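Local coordinates for glycosyl hydrolase family 62 protein (Coprinopsis cinerea, PDB 5B6T), which probably hydrolyses alpha-L-arabinofuranoside linkages, releasing arabinose side chains from arabinoxylan in hemicellulose, at residues 143-148 with 198-203; 150-155 with 166-171. All blocks are in the same frame, centred on the assembly; numbering follows the deposited sequence.

Contact 1 of 2, residues 143-148 with 198-203; sequences DMWVIC and NVYRID
Trp145 and Ile147 reach from the innermost strand of one blade of the five-bladed beta-propeller, the fold of GH62 enzymes, to Val199 and Tyr200 of the next. Strands 143-148 and 198-202 run nearly parallel, 12° apart, but with axes 7.4 Å from each other they share no ladder of backbone bonds, and side chains close the seam between the blades.

The one hydrogen bond runs from Trp145 NE1 to Val199 O, 2.9 Å. It arrives in the carbonyl plane on a lone pair, yet is bent to 131° at the hydrogen, with the oxygen also tilted out of the indole plane.

The same indole makes two aromatic contacts, one over a face and one at its edge. With CG anti to the backbone N, the ring extends across to the 198-203 strand, whose Asn198 CA sits over one face, 4.0 Å from the centroid of the six-membered ring, a CH-pi contact. The benzo edge of Trp145 meets the face of Tyr200 in an offset edge-to-face pair, planes 82° apart and CZ2 3.7 Å from Tyr200 CE1. Tyr200 OH is bonded to Leu268 N, while the Asn198 amide, bonded to Tyr286 and Gly266 and about 5 Å from the bound calcium ion, stands steeply against the indole.

Aliphatic packing fills the rest. Ile147 crosses Val199 at about a right angle, the CG2 methyl 4.0 Å from Val199 CG1, and Phe156 of the neighbouring strand touches both residues. The extended CG1 arm carries Ile147 CD1 up against the opposite backbone, 3.7 Å from Arg201 N.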
# COMPACT_ATOMS: atom_id res chain seq x y z
N ASP A 143 3.71 1.89 7.19
CA ASP A 143 2.99 1.06 6.21
C ASP A 143 2.03 0.08 6.85
O ASP A 143 2.22 -1.15 6.84
CB ASP A 143 3.99 0.41 5.24
CG ASP A 143 4.82 1.44 4.51
OD1 ASP A 143 4.38 2.60 4.42
OD2 ASP A 143 5.91 1.11 4.00
N MET A 144 0.99 0.68 7.42
CA MET A 144 -0.02 -0.01 8.22
C MET A 144 -1.05 -0.62 7.29
O MET A 144 -1.59 0.08 6.42
CB MET A 144 -0.69 1.01 9.15
CG MET A 144 0.27 1.90 9.90
SD MET A 144 1.37 0.98 10.99
CE MET A 144 2.51 2.29 11.47
N TRP A 145 -1.35 -1.91 7.50
CA TRP A 145 -2.26 -2.63 6.62
C TRP A 145 -3.19 -3.55 7.39
O TRP A 145 -2.72 -4.43 8.14
CB TRP A 145 -1.42 -3.45 5.62
CG TRP A 145 -2.25 -4.22 4.64
CD1 TRP A 145 -2.82 -5.47 4.83
CD2 TRP A 145 -2.59 -3.84 3.32
NE1 TRP A 145 -3.52 -5.83 3.73
CE2 TRP A 145 -3.38 -4.86 2.77
CE3 TRP A 145 -2.31 -2.72 2.55
CZ2 TRP A 145 -3.92 -4.78 1.47
CZ3 TRP A 145 -2.84 -2.64 1.29
CH2 TRP A 145 -3.61 -3.67 0.75
N VAL A 146 -4.49 -3.38 7.18
CA VAL A 146 -5.53 -4.22 7.77
C VAL A 146 -6.06 -5.23 6.76
O VAL A 146 -6.33 -4.89 5.61
CB VAL A 146 -6.70 -3.36 8.32
CG1 VAL A 146 -7.90 -4.22 8.70
CG2 VAL A 146 -6.25 -2.48 9.48
N ILE A 147 -6.25 -6.46 7.22
CA ILE A 147 -7.04 -7.47 6.51
C ILE A 147 -7.78 -8.30 7.55
O ILE A 147 -7.21 -8.70 8.57
CB ILE A 147 -6.19 -8.33 5.54
CG1 ILE A 147 -7.04 -9.42 4.89
CG2 ILE A 147 -4.95 -8.94 6.21
CD1 ILE A 147 -6.36 -10.14 3.76
N CYS A 148 -9.06 -8.58 7.27
CA CYS A 148 -9.91 -9.37 8.15
C CYS A 148 -10.38 -10.64 7.44
O CYS A 148 -10.55 -10.65 6.23
CB CYS A 148 -11.14 -8.57 8.57
SG CYS A 148 -10.72 -6.92 9.20
N ASN A 198 1.58 -5.61 1.32
CA ASN A 198 0.17 -5.82 0.97
C ASN A 198 -0.19 -7.24 1.33
O ASN A 198 0.62 -8.17 1.17
CB ASN A 198 -0.13 -5.68 -0.54
CG ASN A 198 0.33 -4.37 -1.16
OD1 ASN A 198 1.26 -4.38 -1.97
ND2 ASN A 198 -0.35 -3.28 -0.87
N VAL A 199 -1.39 -7.41 1.86
CA VAL A 199 -1.92 -8.73 2.19
C VAL A 199 -3.36 -8.85 1.68
O VAL A 199 -4.20 -8.04 2.00
CB VAL A 199 -1.84 -9.05 3.69
CG1 VAL A 199 -2.13 -10.53 3.92
CG2 VAL A 199 -0.48 -8.67 4.22
N TYR A 200 -3.59 -9.88 0.83
CA TYR A 200 -4.88 -10.07 0.18
C TYR A 200 -5.41 -11.49 0.30
O TYR A 200 -4.61 -12.43 0.36
CB TYR A 200 -4.76 -9.78 -1.30
CG TYR A 200 -4.35 -8.37 -1.64
CD1 TYR A 200 -5.24 -7.32 -1.51
CD2 TYR A 200 -3.08 -8.10 -2.12
CE1 TYR A 200 -4.89 -6.03 -1.86
CE2 TYR A 200 -2.71 -6.82 -2.48
CZ TYR A 200 -3.63 -5.77 -2.33
OH TYR A 200 -3.24 -4.49 -2.70
N ARG A 201 -6.73 -11.63 0.34
CA ARG A 201 -7.39 -12.94 0.13
C ARG A 201 -7.43 -13.21 -1.36
O ARG A 201 -7.82 -12.34 -2.15
CB ARG A 201 -8.79 -12.92 0.70
CG ARG A 201 -9.64 -14.14 0.37
CD ARG A 201 -9.05 -15.42 0.92
NE ARG A 201 -9.79 -16.59 0.44
CZ ARG A 201 -10.99 -16.96 0.89
NH1 ARG A 201 -11.61 -16.28 1.85
NH2 ARG A 201 -11.59 -18.04 0.36
N ILE A 202 -7.04 -14.41 -1.76
CA ILE A 202 -7.07 -14.79 -3.20
C ILE A 202 -8.41 -15.45 -3.47
O ILE A 202 -8.64 -16.58 -3.03
CB ILE A 202 -5.90 -15.73 -3.57
CG1 ILE A 202 -4.56 -15.10 -3.22
CG2 ILE A 202 -5.95 -16.06 -5.06
CD1 ILE A 202 -3.38 -16.07 -3.25
N ASP A 203 -9.28 -14.75 -4.22
CA ASP A 203 -10.59 -15.32 -4.56
C ASP A 203 -10.47 -16.69 -5.23
O ASP A 203 -9.55 -16.91 -6.02
CB ASP A 203 -11.37 -14.41 -5.50
CG ASP A 203 -11.96 -13.19 -4.82
OD1 ASP A 203 -12.08 -13.19 -3.57
OD2 ASP A 203 -12.35 -12.28 -5.57

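Contact 2 of 2, residues 150-155 with 166-171; sequences SSLCHL and RSQTSL
His154 and Arg166 lie side by side, pointing the same way from an antiparallel beta hairpin, strands 152-158 and 163-170, in one blade of the beta-propeller. Their ring and guanidinium planes are 62° apart. Arg166 bends at chi3 (59°), which brings NH1 to the edge of the imidazole, and NH1 donates to His154 ND1 at 2.9 Å; NH1 lies in the ring plane, but the bond is bent, 134° at the hydrogen. Gln168, on the face of the sheet that carries His154, stretches out beyond CG with its amide almost perpendicular to the imidazole. Its OE1 takes a second bond from Arg166 NH1, 2.8 Å, on a lone pair, so one nitrogen joins three side chains. The Gln168 side chain also crosses that of Leu152, with Leu152 CD1 3.9 Å from Gln168 NE2.

Cys153, Leu155, Ser167 and Thr169 occupy the opposite face. Here Cys153 CB meets the methyl CG2 of Thr169 at 4.0 Å, while Ser167 OG turns to Tyr125 and Thr169 OG1 to Asn176. Paired backbone bonds join Cys153 with Thr169 and Leu155 with Ser167. Past the ladder, Leu171 N bonds to Ser151 O, and Leu171 CD1 packs 3.8 Å from Cys153 SG.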
# COMPACT_ATOMS: atom_id res chain seq x y z
N SER A 150 -13.47 -13.99 8.43
CA SER A 150 -14.79 -14.01 9.07
C SER A 150 -14.80 -13.84 10.60
O SER A 150 -15.85 -13.61 11.21
CB SER A 150 -15.52 -15.32 8.71
OG SER A 150 -14.85 -16.44 9.26
N SER A 151 -13.65 -13.98 11.24
CA SER A 151 -13.64 -13.84 12.71
C SER A 151 -12.62 -12.89 13.29
O SER A 151 -12.87 -12.35 14.38
CB SER A 151 -13.52 -15.20 13.38
OG SER A 151 -12.22 -15.68 13.24
N LEU A 152 -11.50 -12.67 12.60
CA LEU A 152 -10.44 -11.80 13.11
C LEU A 152 -10.08 -10.69 12.15
O LEU A 152 -10.26 -10.83 10.95
CB LEU A 152 -9.15 -12.61 13.28
CG LEU A 152 -9.18 -13.75 14.30
CD1 LEU A 152 -7.89 -14.57 14.22
CD2 LEU A 152 -9.42 -13.21 15.70
N CYS A 153 -9.55 -9.60 12.71
CA CYS A 153 -8.89 -8.55 11.97
C CYS A 153 -7.42 -8.55 12.31
O CYS A 153 -7.06 -8.79 13.47
CB CYS A 153 -9.49 -7.19 12.33
SG CYS A 153 -11.24 -7.10 11.91
N HIS A 154 -6.60 -8.34 11.29
CA HIS A 154 -5.15 -8.33 11.43
C HIS A 154 -4.61 -6.97 11.02
O HIS A 154 -5.08 -6.38 10.04
CB HIS A 154 -4.50 -9.43 10.55
CG HIS A 154 -5.01 -10.81 10.87
ND1 HIS A 154 -4.34 -11.67 11.71
CD2 HIS A 154 -6.12 -11.47 10.47
CE1 HIS A 154 -5.03 -12.79 11.83
NE2 HIS A 154 -6.10 -12.70 11.06
N LEU A 155 -3.61 -6.52 11.75
CA LEU A 155 -2.96 -5.25 11.46
C LEU A 155 -1.47 -5.49 11.28
O LEU A 155 -0.75 -5.88 12.23
CB LEU A 155 -3.24 -4.26 12.60
CG LEU A 155 -2.52 -2.90 12.52
CD1 LEU A 155 -2.88 -2.14 11.25
CD2 LEU A 155 -2.80 -2.05 13.74
N ARG A 166 2.56 -8.29 13.02
CA ARG A 166 1.13 -8.56 12.88
C ARG A 166 0.44 -8.64 14.26
O ARG A 166 0.87 -9.44 15.11
CB ARG A 166 0.93 -9.87 12.14
CG ARG A 166 -0.52 -10.20 11.81
CD ARG A 166 -0.77 -11.61 11.31
NE ARG A 166 -0.36 -12.62 12.29
CZ ARG A 166 -1.07 -12.98 13.35
NH1 ARG A 166 -2.25 -12.45 13.58
NH2 ARG A 166 -0.59 -13.89 14.18
N SER A 167 -0.57 -7.79 14.47
CA SER A 167 -1.48 -7.88 15.62
C SER A 167 -2.82 -8.37 15.14
O SER A 167 -3.15 -8.30 13.94
CB SER A 167 -1.68 -6.52 16.29
OG SER A 167 -0.49 -6.07 16.93
N GLN A 168 -3.62 -8.85 16.08
CA GLN A 168 -4.99 -9.20 15.73
C GLN A 168 -5.98 -8.79 16.79
O GLN A 168 -5.61 -8.56 17.94
CB GLN A 168 -5.08 -10.71 15.45
CG GLN A 168 -4.58 -11.56 16.61
CD GLN A 168 -4.74 -13.03 16.30
OE1 GLN A 168 -4.18 -13.55 15.31
NE2 GLN A 168 -5.52 -13.72 17.14
N THR A 169 -7.24 -8.64 16.35
CA THR A 169 -8.36 -8.39 17.22
C THR A 169 -9.59 -9.08 16.63
O THR A 169 -9.53 -9.57 15.52
CB THR A 169 -8.63 -6.87 17.43
OG1 THR A 169 -9.52 -6.67 18.52
CG2 THR A 169 -9.21 -6.22 16.21
N SER A 170 -10.69 -9.19 17.38
CA SER A 170 -11.90 -9.76 16.81
C SER A 170 -12.56 -8.83 15.81
O SER A 170 -12.47 -7.60 15.91
CB SER A 170 -12.92 -10.15 17.88
OG SER A 170 -13.36 -8.98 18.52
N LEU A 171 -13.28 -9.42 14.85
CA LEU A 171 -14.09 -8.63 13.94
C LEU A 171 -15.08 -7.71 14.68
O LEU A 171 -15.28 -6.58 14.25
CB LEU A 171 -14.82 -9.57 12.95
CG LEU A 171 -15.54 -8.99 11.74
CD1 LEU A 171 -14.55 -8.43 10.75
CD2 LEU A 171 -16.34 -10.09 11.09

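Contact 1 is the more central, buried almost throughout and joining strands of two different blades; contact 2 lies farther out, partly exposed, and pairs neighbouring strands within one blade. Their chemistry follows this difference: 143-148 with 198-203 relies on one indole, with its hydrogen bond and aromatic contacts, and on aliphatic packing beside it, whereas 150-155 with 166-171 is built on a backbone ladder with a polar cluster on one face. Strand 142-148 lies beside 152-158, so contact 1 takes one strand from the sheet of contact 2. Ile147 O lies 2.8 Å from His154 N, a probable hydrogen bond; the SG atoms of the Cys148-Cys153 disulfide pair stand 2.8 Å apart, long for an intact bond.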